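Local coordinates for flagellin B1 (PDB 5YA6), which is an archaeal flagellin that probably assembles into the archaellum, the filament that drives swimming in archaea, and holds a calcium ion, at residues D102-L107 with V111-D116; Q141-P144 with A148-V151. All coordinates share one frame; numbering follows the deposited sequence.

Contacts 1 and 2 come from separate parts of one beta-rich domain. Contact 1 is partly buried and lies towards the outside of the chain. Its segments are the loop after strand 94-99, and the short strand 111-112 with the turn that leads into strand 117-123. Contact 2 is buried and joins two neighbouring strands of the main sheet, 137-143 and 150-155. Their centres are about 17 Å apart and the two do not touch. No strand is common to both. The chemistry differs accordingly. In 102-107 with 111-116, charged and polar side chains converge on calcium. In 141-144 with 148-151, backbone pairing and apolar packing do the work, and glutamine side chains continue towards the second subunit.

Contact 1 of 2, residues D102-L107 with V111-D116; sequences DADGSL and VINKGD. With CA (calcium ion), chain D.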
loop_
_atom_site.group_PDB
_atom_site.type_symbol
_atom_site.label_atom_id
_atom_site.label_comp_id
_atom_site.label_asym_id
_atom_site.label_seq_id
_atom_site.Cartn_x
_atom_site.Cartn_y
_atom_site.Cartn_z
ATOM N N ASP B 102 -11.049 -22.688 11.241
ATOM C CA ASP B 102 -10.775 -23.596 10.147
ATOM C C ASP B 102 -11.498 -24.944 10.407
ATOM O O ASP B 102 -10.901 -25.819 10.955
ATOM C CB ASP B 102 -9.268 -23.781 10.045
ATOM C CG ASP B 102 -8.854 -24.728 8.963
ATOM O OD1 ASP B 102 -9.672 -25.051 8.055
ATOM O OD2 ASP B 102 -7.704 -25.072 9.002
ATOM N N ALA B 103 -12.740 -25.068 9.940
ATOM C CA ALA B 103 -13.603 -26.275 10.261
ATOM C C ALA B 103 -12.983 -27.577 9.780
ATOM O O ALA B 103 -12.946 -28.593 10.523
ATOM C CB ALA B 103 -14.986 -26.094 9.621
ATOM N N ASP B 104 -12.461 -27.551 8.553
ATOM C CA ASP B 104 -11.902 -28.737 7.952
ATOM C C ASP B 104 -10.397 -28.970 8.151
ATOM O O ASP B 104 -9.865 -29.947 7.631
ATOM C CB ASP B 104 -12.303 -28.812 6.459
ATOM C CG ASP B 104 -11.477 -27.926 5.563
ATOM O OD1 ASP B 104 -10.754 -27.075 6.096
ATOM O OD2 ASP B 104 -11.525 -28.094 4.318
ATOM N N GLY B 105 -9.660 -28.078 8.843
ATOM C CA GLY B 105 -8.205 -28.315 9.037
ATOM C C GLY B 105 -7.241 -27.933 7.896
ATOM O O GLY B 105 -6.048 -28.097 8.034
ATOM N N SER B 106 -7.795 -27.392 6.802
ATOM C CA SER B 106 -7.028 -27.087 5.586
ATOM C C SER B 106 -5.811 -26.157 5.814
ATOM O O SER B 106 -4.773 -26.301 5.145
ATOM C CB SER B 106 -7.988 -26.512 4.506
ATOM O OG SER B 106 -8.533 -25.270 4.866
ATOM N N LEU B 107 -5.919 -25.215 6.762
ATOM C CA LEU B 107 -4.804 -24.297 7.041
ATOM C C LEU B 107 -3.537 -24.952 7.567
ATOM O O LEU B 107 -2.428 -24.421 7.369
ATOM C CB LEU B 107 -5.220 -23.152 7.966
ATOM C CG LEU B 107 -6.001 -22.034 7.325
ATOM C CD1 LEU B 107 -6.516 -21.153 8.432
ATOM C CD2 LEU B 107 -5.109 -21.214 6.405
ATOM N N VAL B 111 -3.584 -24.238 3.208
ATOM C CA VAL B 111 -4.693 -24.011 2.276
ATOM C C VAL B 111 -5.831 -23.339 3.022
ATOM O O VAL B 111 -6.345 -23.847 4.014
ATOM C CB VAL B 111 -5.228 -25.298 1.615
ATOM C CG1 VAL B 111 -6.483 -24.974 0.787
ATOM C CG2 VAL B 111 -4.192 -25.915 0.711
ATOM N N ILE B 112 -6.272 -22.186 2.495
ATOM C CA ILE B 112 -7.385 -21.407 3.095
ATOM C C ILE B 112 -8.633 -21.593 2.225
ATOM O O ILE B 112 -8.537 -21.459 1.015
ATOM C CB ILE B 112 -7.041 -19.891 3.310
ATOM C CG1 ILE B 112 -7.967 -19.222 4.321
ATOM C CG2 ILE B 112 -6.873 -19.121 1.997
ATOM C CD1 ILE B 112 -7.593 -17.829 4.690
ATOM N N ASN B 113 -9.733 -22.004 2.846
ATOM C CA ASN B 113 -10.965 -22.231 2.100
ATOM C C ASN B 113 -12.154 -21.668 2.788
ATOM O O ASN B 113 -12.053 -20.988 3.754
ATOM C CB ASN B 113 -11.063 -23.684 1.647
ATOM C CG ASN B 113 -11.192 -24.667 2.768
ATOM O OD1 ASN B 113 -11.489 -24.316 3.869
ATOM N ND2 ASN B 113 -10.938 -25.934 2.475
ATOM N N LYS B 114 -13.303 -21.843 2.163
ATOM C CA LYS B 114 -14.492 -21.154 2.600
ATOM C C LYS B 114 -14.692 -21.156 4.124
ATOM O O LYS B 114 -14.698 -22.233 4.767
ATOM C CB LYS B 114 -15.713 -21.814 1.905
ATOM C CG LYS B 114 -17.031 -21.215 2.377
ATOM C CD LYS B 114 -18.212 -21.820 1.630
ATOM C CE LYS B 114 -19.521 -21.305 2.237
ATOM N NZ LYS B 114 -20.709 -21.807 1.502
ATOM N N GLY B 115 -14.932 -19.972 4.649
ATOM C CA GLY B 115 -15.199 -19.744 6.047
ATOM C C GLY B 115 -13.955 -19.528 6.918
ATOM O O GLY B 115 -14.079 -19.113 8.084
ATOM N N ASP B 116 -12.778 -19.827 6.399
ATOM C CA ASP B 116 -11.566 -19.831 7.218
ATOM C C ASP B 116 -11.157 -18.438 7.589
ATOM O O ASP B 116 -11.372 -17.518 6.800
ATOM C CB ASP B 116 -10.374 -20.481 6.512
ATOM C CG ASP B 116 -10.472 -21.999 6.371
ATOM O OD1 ASP B 116 -11.416 -22.660 6.911
ATOM O OD2 ASP B 116 -9.555 -22.518 5.724
HETATM CA CA CA D . -10.566 -24.690 6.007
HETATM O O HOH W 1 -13.730 -22.888 8.219
HETATM O O HOH W 2 -12.894 -25.204 6.563
#
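The carboxylate of Asp-104 and the amide of Asn-113 approach from opposite directions, with their planes 50° apart. Asn-113 ND2 donates nearly in its own amide plane to the syn side of Asp-104 OD2, somewhat out of the carboxylate plane, at 2.9 Å. Asp-104 OD1 and Asn-113 OD1 both bind the calcium ion. This is a calcium-binding loop. The ligands Asp-102, Asp-104 and Ser-106 are spaced as at the start of an EF-hand loop, although the flanking helices of an EF-hand are absent. Asn-113 and Asp-116 complete the site from 111-116. Asp-116 binds through both oxygens, OD1 and OD2, each 2.4 Å from calcium. Asp-102, Asp-104, Ser-106 and Asn-113 give one oxygen each, and a water supplies the seventh coordinating oxygen. The carboxylates of Asp-102 and Asp-116 are turned 67° against each other, and the shared cation probably offsets their repulsion.

Backbone N-H groups also grip the carboxylates. Ser-106 N lies above the plane of Asp-104 and bonds OD1 at 3.1 Å, which forms an Asx turn. Asn-113 N likewise comes from above the plane of Asp-116 to OD2. Leu-107 N meets Asp-102 OD2 on the syn side, well out of the plane, at 2.9 Å. Ser-106 OG is set between its backbone N and carbonyl carbon (chi1 66°). From there it binds calcium and also donates to Val-111 O at 2.7 Å. Val-111 N returns a bond to Ser-106 O. Leu-107 CD2 touches Ile-112 CB at 3.9 Å, side by side, and both residues pack on Leu-47. Between segments, a second water accepts from Ala-103 N and donates to Asp-116 OD1 at 2.7 Å.

Contact 2 of 2, residues Q141-P144 with A148-V151; sequences QFQP and APAV
Phe-142 and Ala-150 form an antiparallel hydrogen-bonded pair. Phe-142 N donates to Ala-150 O at 2.9 Å, and Ala-150 N returns a bond to Phe-142 O at 3.0 Å. The first bond is the straighter, 162° at the hydrogen against 141°. Gln-141 and Val-151 make the adjoining non-hydrogen-bonded pair. Together they mark the end of the beta hairpin 137-143 and 150-155, close to its turn. The CA of Gln-141 also makes a C-H...O contact with Ala-150 O, which is therefore met from two sources.

The side chain of Gln-143 leaves anti to its backbone N and bends at chi2 (61°). This bend turns its amide towards the hairpin turn. NE2 bonds Pro-144 O at 2.8 Å, on a lone pair in the carbonyl plane, and also hydrogen-bonds Gly-147 O in the turn. The bend leaves OE1 alongside the ring of Pro-149, 3.3 Å from its CB. Gln-141 is extended beyond CG and lies beside the same ring, with its OE1 3.6 Å from Pro-149 CG. Its NE2 bonds Ser-139 OG and Glu-137 O of the second subunit.

Phe-142 and Ala-150 point to the other face of the sheet. Their CB atoms meet at 4.1 Å. The ring of Phe-142 leads away from Ala-150 and meets Tyr-95 edge-to-face. Leu-13 packs on both residues. The two faces thus differ in chemistry: one is apolar and filled by the chain's own core, while the other carries amides whose oxygens rest on a proline ring and, through Gln-141, hydrogen bonds to the second subunit.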
loop_
_atom_site.group_PDB
_atom_site.type_symbol
_atom_site.label_atom_id
_atom_site.label_comp_id
_atom_site.label_asym_id
_atom_site.label_seq_id
_atom_site.Cartn_x
_atom_site.Cartn_y
_atom_site.Cartn_z
ATOM N N GLN B 141 0.005 -5.427 0.454
ATOM C CA GLN B 141 -0.904 -6.366 -0.141
ATOM C C GLN B 141 -0.368 -7.759 0.238
ATOM O O GLN B 141 0.837 -7.967 0.370
ATOM C CB GLN B 141 -0.975 -6.266 -1.677
ATOM C CG GLN B 141 -1.556 -4.881 -2.119
ATOM C CD GLN B 141 -1.799 -4.841 -3.626
ATOM O OE1 GLN B 141 -1.638 -5.838 -4.321
ATOM N NE2 GLN B 141 -2.263 -3.677 -4.130
ATOM N N PHE B 142 -1.329 -8.681 0.448
ATOM C CA PHE B 142 -1.033 -10.128 0.619
ATOM C C PHE B 142 -1.515 -10.869 -0.597
ATOM O O PHE B 142 -2.712 -10.946 -0.855
ATOM C CB PHE B 142 -1.710 -10.644 1.865
ATOM C CG PHE B 142 -1.331 -12.096 2.190
ATOM C CD1 PHE B 142 -0.016 -12.446 2.307
ATOM C CD2 PHE B 142 -2.308 -13.054 2.428
ATOM C CE1 PHE B 142 0.350 -13.738 2.610
ATOM C CE2 PHE B 142 -1.931 -14.344 2.767
ATOM C CZ PHE B 142 -0.617 -14.676 2.862
ATOM N N GLN B 143 -0.553 -11.378 -1.374
ATOM C CA GLN B 143 -0.792 -11.879 -2.699
ATOM C C GLN B 143 -0.398 -13.386 -2.796
ATOM O O GLN B 143 0.761 -13.722 -2.892
ATOM C CB GLN B 143 0.069 -11.085 -3.663
ATOM C CG GLN B 143 -0.160 -11.504 -5.129
ATOM C CD GLN B 143 -1.553 -11.297 -5.628
ATOM O OE1 GLN B 143 -2.002 -10.152 -5.866
ATOM N NE2 GLN B 143 -2.295 -12.421 -5.773
ATOM N N PRO B 144 -1.371 -14.225 -2.799
ATOM C CA PRO B 144 -1.051 -15.617 -3.128
ATOM C C PRO B 144 -0.695 -15.768 -4.600
ATOM O O PRO B 144 -0.942 -14.883 -5.429
ATOM C CB PRO B 144 -2.404 -16.328 -2.867
ATOM C CG PRO B 144 -2.998 -15.503 -1.796
ATOM C CD PRO B 144 -2.759 -14.087 -2.419
ATOM N N ALA B 148 -6.875 -12.877 -6.292
ATOM C CA ALA B 148 -6.741 -11.484 -5.955
ATOM C C ALA B 148 -6.242 -11.280 -4.516
ATOM O O ALA B 148 -6.438 -12.134 -3.631
ATOM C CB ALA B 148 -8.050 -10.730 -6.174
ATOM N N PRO B 149 -5.557 -10.169 -4.266
ATOM C CA PRO B 149 -4.904 -9.953 -2.976
ATOM C C PRO B 149 -5.738 -9.288 -1.926
ATOM O O PRO B 149 -6.642 -8.480 -2.231
ATOM C CB PRO B 149 -3.749 -8.995 -3.345
ATOM C CG PRO B 149 -4.357 -8.168 -4.460
ATOM C CD PRO B 149 -5.160 -9.125 -5.256
ATOM N N ALA B 150 -5.375 -9.532 -0.676
ATOM C CA ALA B 150 -5.828 -8.742 0.458
ATOM C C ALA B 150 -5.068 -7.435 0.486
ATOM O O ALA B 150 -3.891 -7.433 0.141
ATOM C CB ALA B 150 -5.642 -9.555 1.745
ATOM N N VAL B 151 -5.663 -6.359 0.966
ATOM C CA VAL B 151 -5.088 -5.037 0.945
ATOM C C VAL B 151 -4.979 -4.523 2.386
ATOM O O VAL B 151 -5.961 -4.587 3.187
ATOM C CB VAL B 151 -6.001 -4.040 0.177
ATOM C CG1 VAL B 151 -5.461 -2.622 0.323
ATOM C CG2 VAL B 151 -6.029 -4.497 -1.273
#